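Local structure of VESB protease (Vibrio cholerae, 4LK4) at residues 39-44 with 55-60; 93-96 with 102-105. The protein is a secreted serine protease of the trypsin (S1) family that probably cleaves peptide bonds within protein chains. The protein carries 1 engineered substitution. One frame throughout, in Å; residues are numbered along the deposited sequence.

Overall arrangement
Contact 1 (39-44 with 55-60) and contact 2 (93-96 with 102-105) both lie in the protease domain, and both involve strands of its six-stranded barrel or the loops that connect them; their centres are about 12 Å apart. Contact 1 is buried and covalent: a disulfide and aromatic packing tie strand 39-46 to the loop after strand 50-53. Contact 2 is only partly buried, lies within the loop between strands 82-91 and 105-109, and relies on an amide hydrogen bond and a tyrosine beside an aspartate. They meet where His56 ND1 approaches Asp103 OD2 at 2.7 Å, a probable hydrogen bond that matches the histidine-aspartate pair of the family's catalytic triad.

Contact 1: 39-44 with 55-60; sequences QFCGGS and AHCFDS
Cys41 and Cys57 are joined through their sulfurs, SG to SG 2.1 Å, in the disulfide that closes the histidine loop of trypsin-like proteases. The bridge turns in a left-handed sense (chi3 -86°), and Cys57 holds its SG beside the backbone N and anti to the carbonyl carbon. This covalent link, with both cysteines buried, is the tight part of the contact. The bond fixes the residue directly after His56, which corresponds by its sequence setting to the catalytic histidine of the family.

A classic beta bulge opposite Leu28 turns Phe40 and Cys41 toward the same partner segment, and beside the bridge the packing is looser. With CG set between its backbone N and carbonyl carbon (chi1 63°), the Phe40 ring reaches Cys57 O obliquely through CE1, at 3.7 Å. Phe58 CE1 approaches the edge of that ring, 4.3 Å from Phe40 CZ, while Cys57 CB lies over one face of the Phe58 ring, offset toward the rim. Phe40 is partly exposed, and Arg61 makes a cation-pi contact with it as well as a weak hydrogen bond to Cys57 O. Further toward solvent, Asp59 is tethered by Arg91. On the strand side, Gln39 NE2 bonds to Cys41 O at 2.8 Å from above the carbonyl plane, and the same nitrogen also binds Asp198.

The turn itself is closed by Phe58 N bonding to Ala55 O at 3.0 Å. Around the contact, strand 25-30 brings Leu28 against Phe40, Cys41 and Phe58, and Phe58 also packs on Ile89 of strand 82-91 and Thr53 of strand 50-53.

Contact 2: 93-96 with 102-105; sequences LSYS and NDIA
Asn102 reaches across to Ser94 and Tyr95 inside one loop of the trypsin-like barrel, the loop that probably carries the aspartate of the catalytic triad, as in other S1 proteases. Its backbone takes a left-handed conformation, and its CG lies beside the backbone N, anti to the carbonyl carbon (chi1 -47°). From there ND2 donates to Ser94 O at 2.9 Å. The bond is nearly straight, 164° at the hydrogen; the acceptor sits in the plane of the amide, yet the nitrogen stands above the plane of the carbonyl. Thr183 OG1 meanwhile accepts from the Asn102 backbone N.

Asp103 follows, at the centre of an inverse gamma turn. Its carboxylate runs alongside the Tyr95 ring, pointing the same way, with the two planes 25° apart and OD1 lying 3.8 Å from Tyr95 CE1. OD2 is held by Ser216 OG, with His56 as its second partner, while the Tyr95 hydroxyl is hydrogen-bonded to Asp59 OD1.

Ile104 turns its side chain away, onto Trp240 and Ile241 of helix 238-243. Its N closes the gamma turn with a weak 2.9 Å bond to Asn102 O, the same oxygen that lies 3.6 Å from Tyr95 CB.

Contact 1: 39-44 with 55-60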
loop_
_atom_site.group_PDB
_atom_site.type_symbol
_atom_site.label_atom_id
_atom_site.label_comp_id
_atom_site.label_asym_id
_atom_site.label_seq_id
_atom_site.Cartn_x
_atom_site.Cartn_y
_atom_site.Cartn_z
ATOM N N GLN A 39 -4.993 9.940 14.222
ATOM C CA GLN A 39 -4.656 9.948 12.796
ATOM C C GLN A 39 -3.144 9.809 12.657
ATOM O O GLN A 39 -2.427 10.466 13.365
ATOM C CB GLN A 39 -5.143 11.235 12.151
ATOM C CG GLN A 39 -5.100 11.216 10.626
ATOM C CD GLN A 39 -3.874 11.895 10.074
ATOM O OE1 GLN A 39 -3.287 12.735 10.729
ATOM N NE2 GLN A 39 -3.503 11.560 8.848
ATOM N N PHE A 40 -2.657 8.944 11.779
ATOM C CA PHE A 40 -1.197 8.849 11.566
ATOM C C PHE A 40 -0.779 8.851 10.102
ATOM O O PHE A 40 0.380 9.021 9.816
ATOM C CB PHE A 40 -0.622 7.600 12.255
ATOM C CG PHE A 40 -1.156 6.333 11.702
ATOM C CD1 PHE A 40 -0.566 5.745 10.623
ATOM C CD2 PHE A 40 -2.293 5.769 12.221
ATOM C CE1 PHE A 40 -1.066 4.586 10.076
ATOM C CE2 PHE A 40 -2.808 4.605 11.693
ATOM C CZ PHE A 40 -2.196 4.012 10.600
ATOM N N CYS A 41 -1.685 8.645 9.168
ATOM C CA CYS A 41 -1.303 8.668 7.746
ATOM C C CYS A 41 -2.486 9.077 6.904
ATOM O O CYS A 41 -3.587 9.192 7.407
ATOM C CB CYS A 41 -0.739 7.289 7.247
ATOM S SG CYS A 41 1.097 7.228 7.255
ATOM N N GLY A 42 -2.231 9.268 5.616
ATOM C CA GLY A 42 -3.266 9.430 4.650
ATOM C C GLY A 42 -3.365 8.279 3.670
ATOM O O GLY A 42 -2.561 7.333 3.691
ATOM N N GLY A 43 -4.392 8.347 2.825
ATOM C CA GLY A 43 -4.624 7.323 1.832
ATOM C C GLY A 43 -5.638 7.804 0.837
ATOM O O GLY A 43 -6.132 8.924 0.945
ATOM N N SER A 44 -5.912 6.956 -0.143
ATOM C CA SER A 44 -6.938 7.204 -1.135
ATOM C C SER A 44 -7.796 5.952 -1.278
ATOM O O SER A 44 -7.304 4.838 -1.077
ATOM C CB SER A 44 -6.312 7.630 -2.472
ATOM O OG SER A 44 -5.744 6.559 -3.195
ATOM N N ALA A 55 3.772 2.176 2.166
ATOM C CA ALA A 55 4.098 1.005 3.027
ATOM C C ALA A 55 4.693 1.397 4.364
ATOM O O ALA A 55 4.430 0.746 5.377
ATOM C CB ALA A 55 5.025 0.036 2.331
ATOM N N HIS A 56 5.501 2.443 4.402
ATOM C CA HIS A 56 6.161 2.735 5.669
ATOM C C HIS A 56 5.214 3.220 6.783
ATOM O O HIS A 56 5.584 3.188 7.937
ATOM C CB HIS A 56 7.322 3.697 5.488
ATOM C CG HIS A 56 6.913 5.118 5.457
ATOM N ND1 HIS A 56 6.689 5.794 4.279
ATOM C CD2 HIS A 56 6.708 6.008 6.458
ATOM C CE1 HIS A 56 6.359 7.040 4.553
ATOM N NE2 HIS A 56 6.362 7.195 5.867
ATOM N N CYS A 57 4.000 3.639 6.449
ATOM C CA CYS A 57 2.951 3.886 7.457
ATOM C C CYS A 57 2.725 2.677 8.377
ATOM O O CYS A 57 2.164 2.815 9.473
ATOM C CB CYS A 57 1.630 4.222 6.762
ATOM S SG CYS A 57 1.682 5.780 5.841
ATOM N N PHE A 58 3.116 1.485 7.926
ATOM C CA PHE A 58 2.897 0.285 8.709
ATOM C C PHE A 58 4.168 -0.387 9.184
ATOM O O PHE A 58 4.098 -1.502 9.640
ATOM C CB PHE A 58 2.021 -0.695 7.921
ATOM C CG PHE A 58 0.775 -0.077 7.397
ATOM C CD1 PHE A 58 -0.256 0.215 8.241
ATOM C CD2 PHE A 58 0.646 0.230 6.075
ATOM C CE1 PHE A 58 -1.399 0.799 7.791
ATOM C CE2 PHE A 58 -0.494 0.818 5.612
ATOM C CZ PHE A 58 -1.517 1.128 6.481
ATOM N N ASP A 59 5.320 0.289 9.134
ATOM C CA ASP A 59 6.570 -0.310 9.660
ATOM C C ASP A 59 6.330 -0.939 11.038
ATOM O O ASP A 59 6.821 -2.046 11.331
ATOM C CB ASP A 59 7.708 0.719 9.774
ATOM C CG ASP A 59 8.328 1.119 8.415
ATOM O OD1 ASP A 59 8.331 0.323 7.456
ATOM O OD2 ASP A 59 8.852 2.259 8.327
ATOM N N SER A 60 5.537 -0.281 11.873
ATOM C CA SER A 60 5.370 -0.741 13.266
ATOM C C SER A 60 3.926 -0.991 13.692
ATOM O O SER A 60 3.595 -0.869 14.868
ATOM C CB SER A 60 6.006 0.304 14.190
ATOM O OG SER A 60 7.394 0.477 13.909
#

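Contact 2: 93-96 with 102-105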
loop_
_atom_site.group_PDB
_atom_site.type_symbol
_atom_site.label_atom_id
_atom_site.label_comp_id
_atom_site.label_asym_id
_atom_site.label_seq_id
_atom_site.Cartn_x
_atom_site.Cartn_y
_atom_site.Cartn_z
ATOM N N LEU A 93 6.599 -6.328 -1.622
ATOM C CA LEU A 93 7.551 -7.273 -1.056
ATOM C C LEU A 93 9.012 -6.860 -1.307
ATOM O O LEU A 93 9.923 -7.396 -0.662
ATOM C CB LEU A 93 7.262 -8.681 -1.561
ATOM C CG LEU A 93 5.960 -9.278 -0.998
ATOM C CD1 LEU A 93 5.782 -10.683 -1.545
ATOM C CD2 LEU A 93 5.968 -9.329 0.525
ATOM N N SER A 94 9.214 -5.905 -2.221
ATOM C CA SER A 94 10.507 -5.231 -2.431
ATOM C C SER A 94 10.613 -3.875 -1.696
ATOM O O SER A 94 11.596 -3.151 -1.850
ATOM C CB SER A 94 10.788 -5.065 -3.938
ATOM O OG SER A 94 10.840 -6.359 -4.568
ATOM N N TYR A 95 9.624 -3.539 -0.878
ATOM C CA TYR A 95 9.739 -2.372 0.001
ATOM C C TYR A 95 10.980 -2.531 0.841
ATOM O O TYR A 95 11.221 -3.606 1.405
ATOM C CB TYR A 95 8.521 -2.238 0.910
ATOM C CG TYR A 95 8.711 -1.283 2.060
ATOM C CD1 TYR A 95 8.943 0.073 1.847
ATOM C CD2 TYR A 95 8.644 -1.735 3.362
ATOM C CE1 TYR A 95 9.092 0.951 2.908
ATOM C CE2 TYR A 95 8.807 -0.885 4.421
ATOM C CZ TYR A 95 9.026 0.458 4.195
ATOM O OH TYR A 95 9.204 1.257 5.287
ATOM N N SER A 96 11.796 -1.494 0.872
ATOM C CA SER A 96 12.961 -1.448 1.751
ATOM C C SER A 96 12.813 -0.201 2.610
ATOM O O SER A 96 12.763 0.915 2.085
ATOM C CB SER A 96 14.286 -1.390 0.961
ATOM O OG SER A 96 14.303 -0.303 0.019
ATOM N N ASN A 102 9.925 1.423 -3.290
ATOM C CA ASN A 102 8.722 0.646 -3.419
ATOM C C ASN A 102 7.826 0.853 -2.234
ATOM O O ASN A 102 7.282 -0.093 -1.686
ATOM C CB ASN A 102 9.055 -0.816 -3.636
ATOM C CG ASN A 102 10.118 -0.996 -4.685
ATOM O OD1 ASN A 102 9.988 -0.519 -5.818
ATOM N ND2 ASN A 102 11.200 -1.655 -4.307
ATOM N N ASP A 103 7.666 2.120 -1.866
ATOM C CA ASP A 103 6.927 2.498 -0.682
ATOM C C ASP A 103 5.458 2.552 -1.024
ATOM O O ASP A 103 4.900 3.608 -1.246
ATOM C CB ASP A 103 7.413 3.848 -0.169
ATOM C CG ASP A 103 6.871 4.198 1.206
ATOM O OD1 ASP A 103 6.343 3.311 1.912
ATOM O OD2 ASP A 103 6.993 5.393 1.583
ATOM N N ILE A 104 4.834 1.385 -1.078
ATOM C CA ILE A 104 3.447 1.327 -1.417
ATOM C C ILE A 104 2.781 0.165 -0.713
ATOM O O ILE A 104 3.402 -0.866 -0.485
ATOM C CB ILE A 104 3.290 1.216 -2.931
ATOM C CG1 ILE A 104 1.819 1.340 -3.335
ATOM C CG2 ILE A 104 3.911 -0.076 -3.451
ATOM C CD1 ILE A 104 1.611 1.477 -4.825
ATOM N N ALA A 105 1.502 0.363 -0.387
ATOM C CA ALA A 105 0.717 -0.624 0.334
ATOM C C ALA A 105 -0.759 -0.523 0.022
ATOM O O ALA A 105 -1.241 0.525 -0.312
ATOM C CB ALA A 105 0.930 -0.461 1.840
#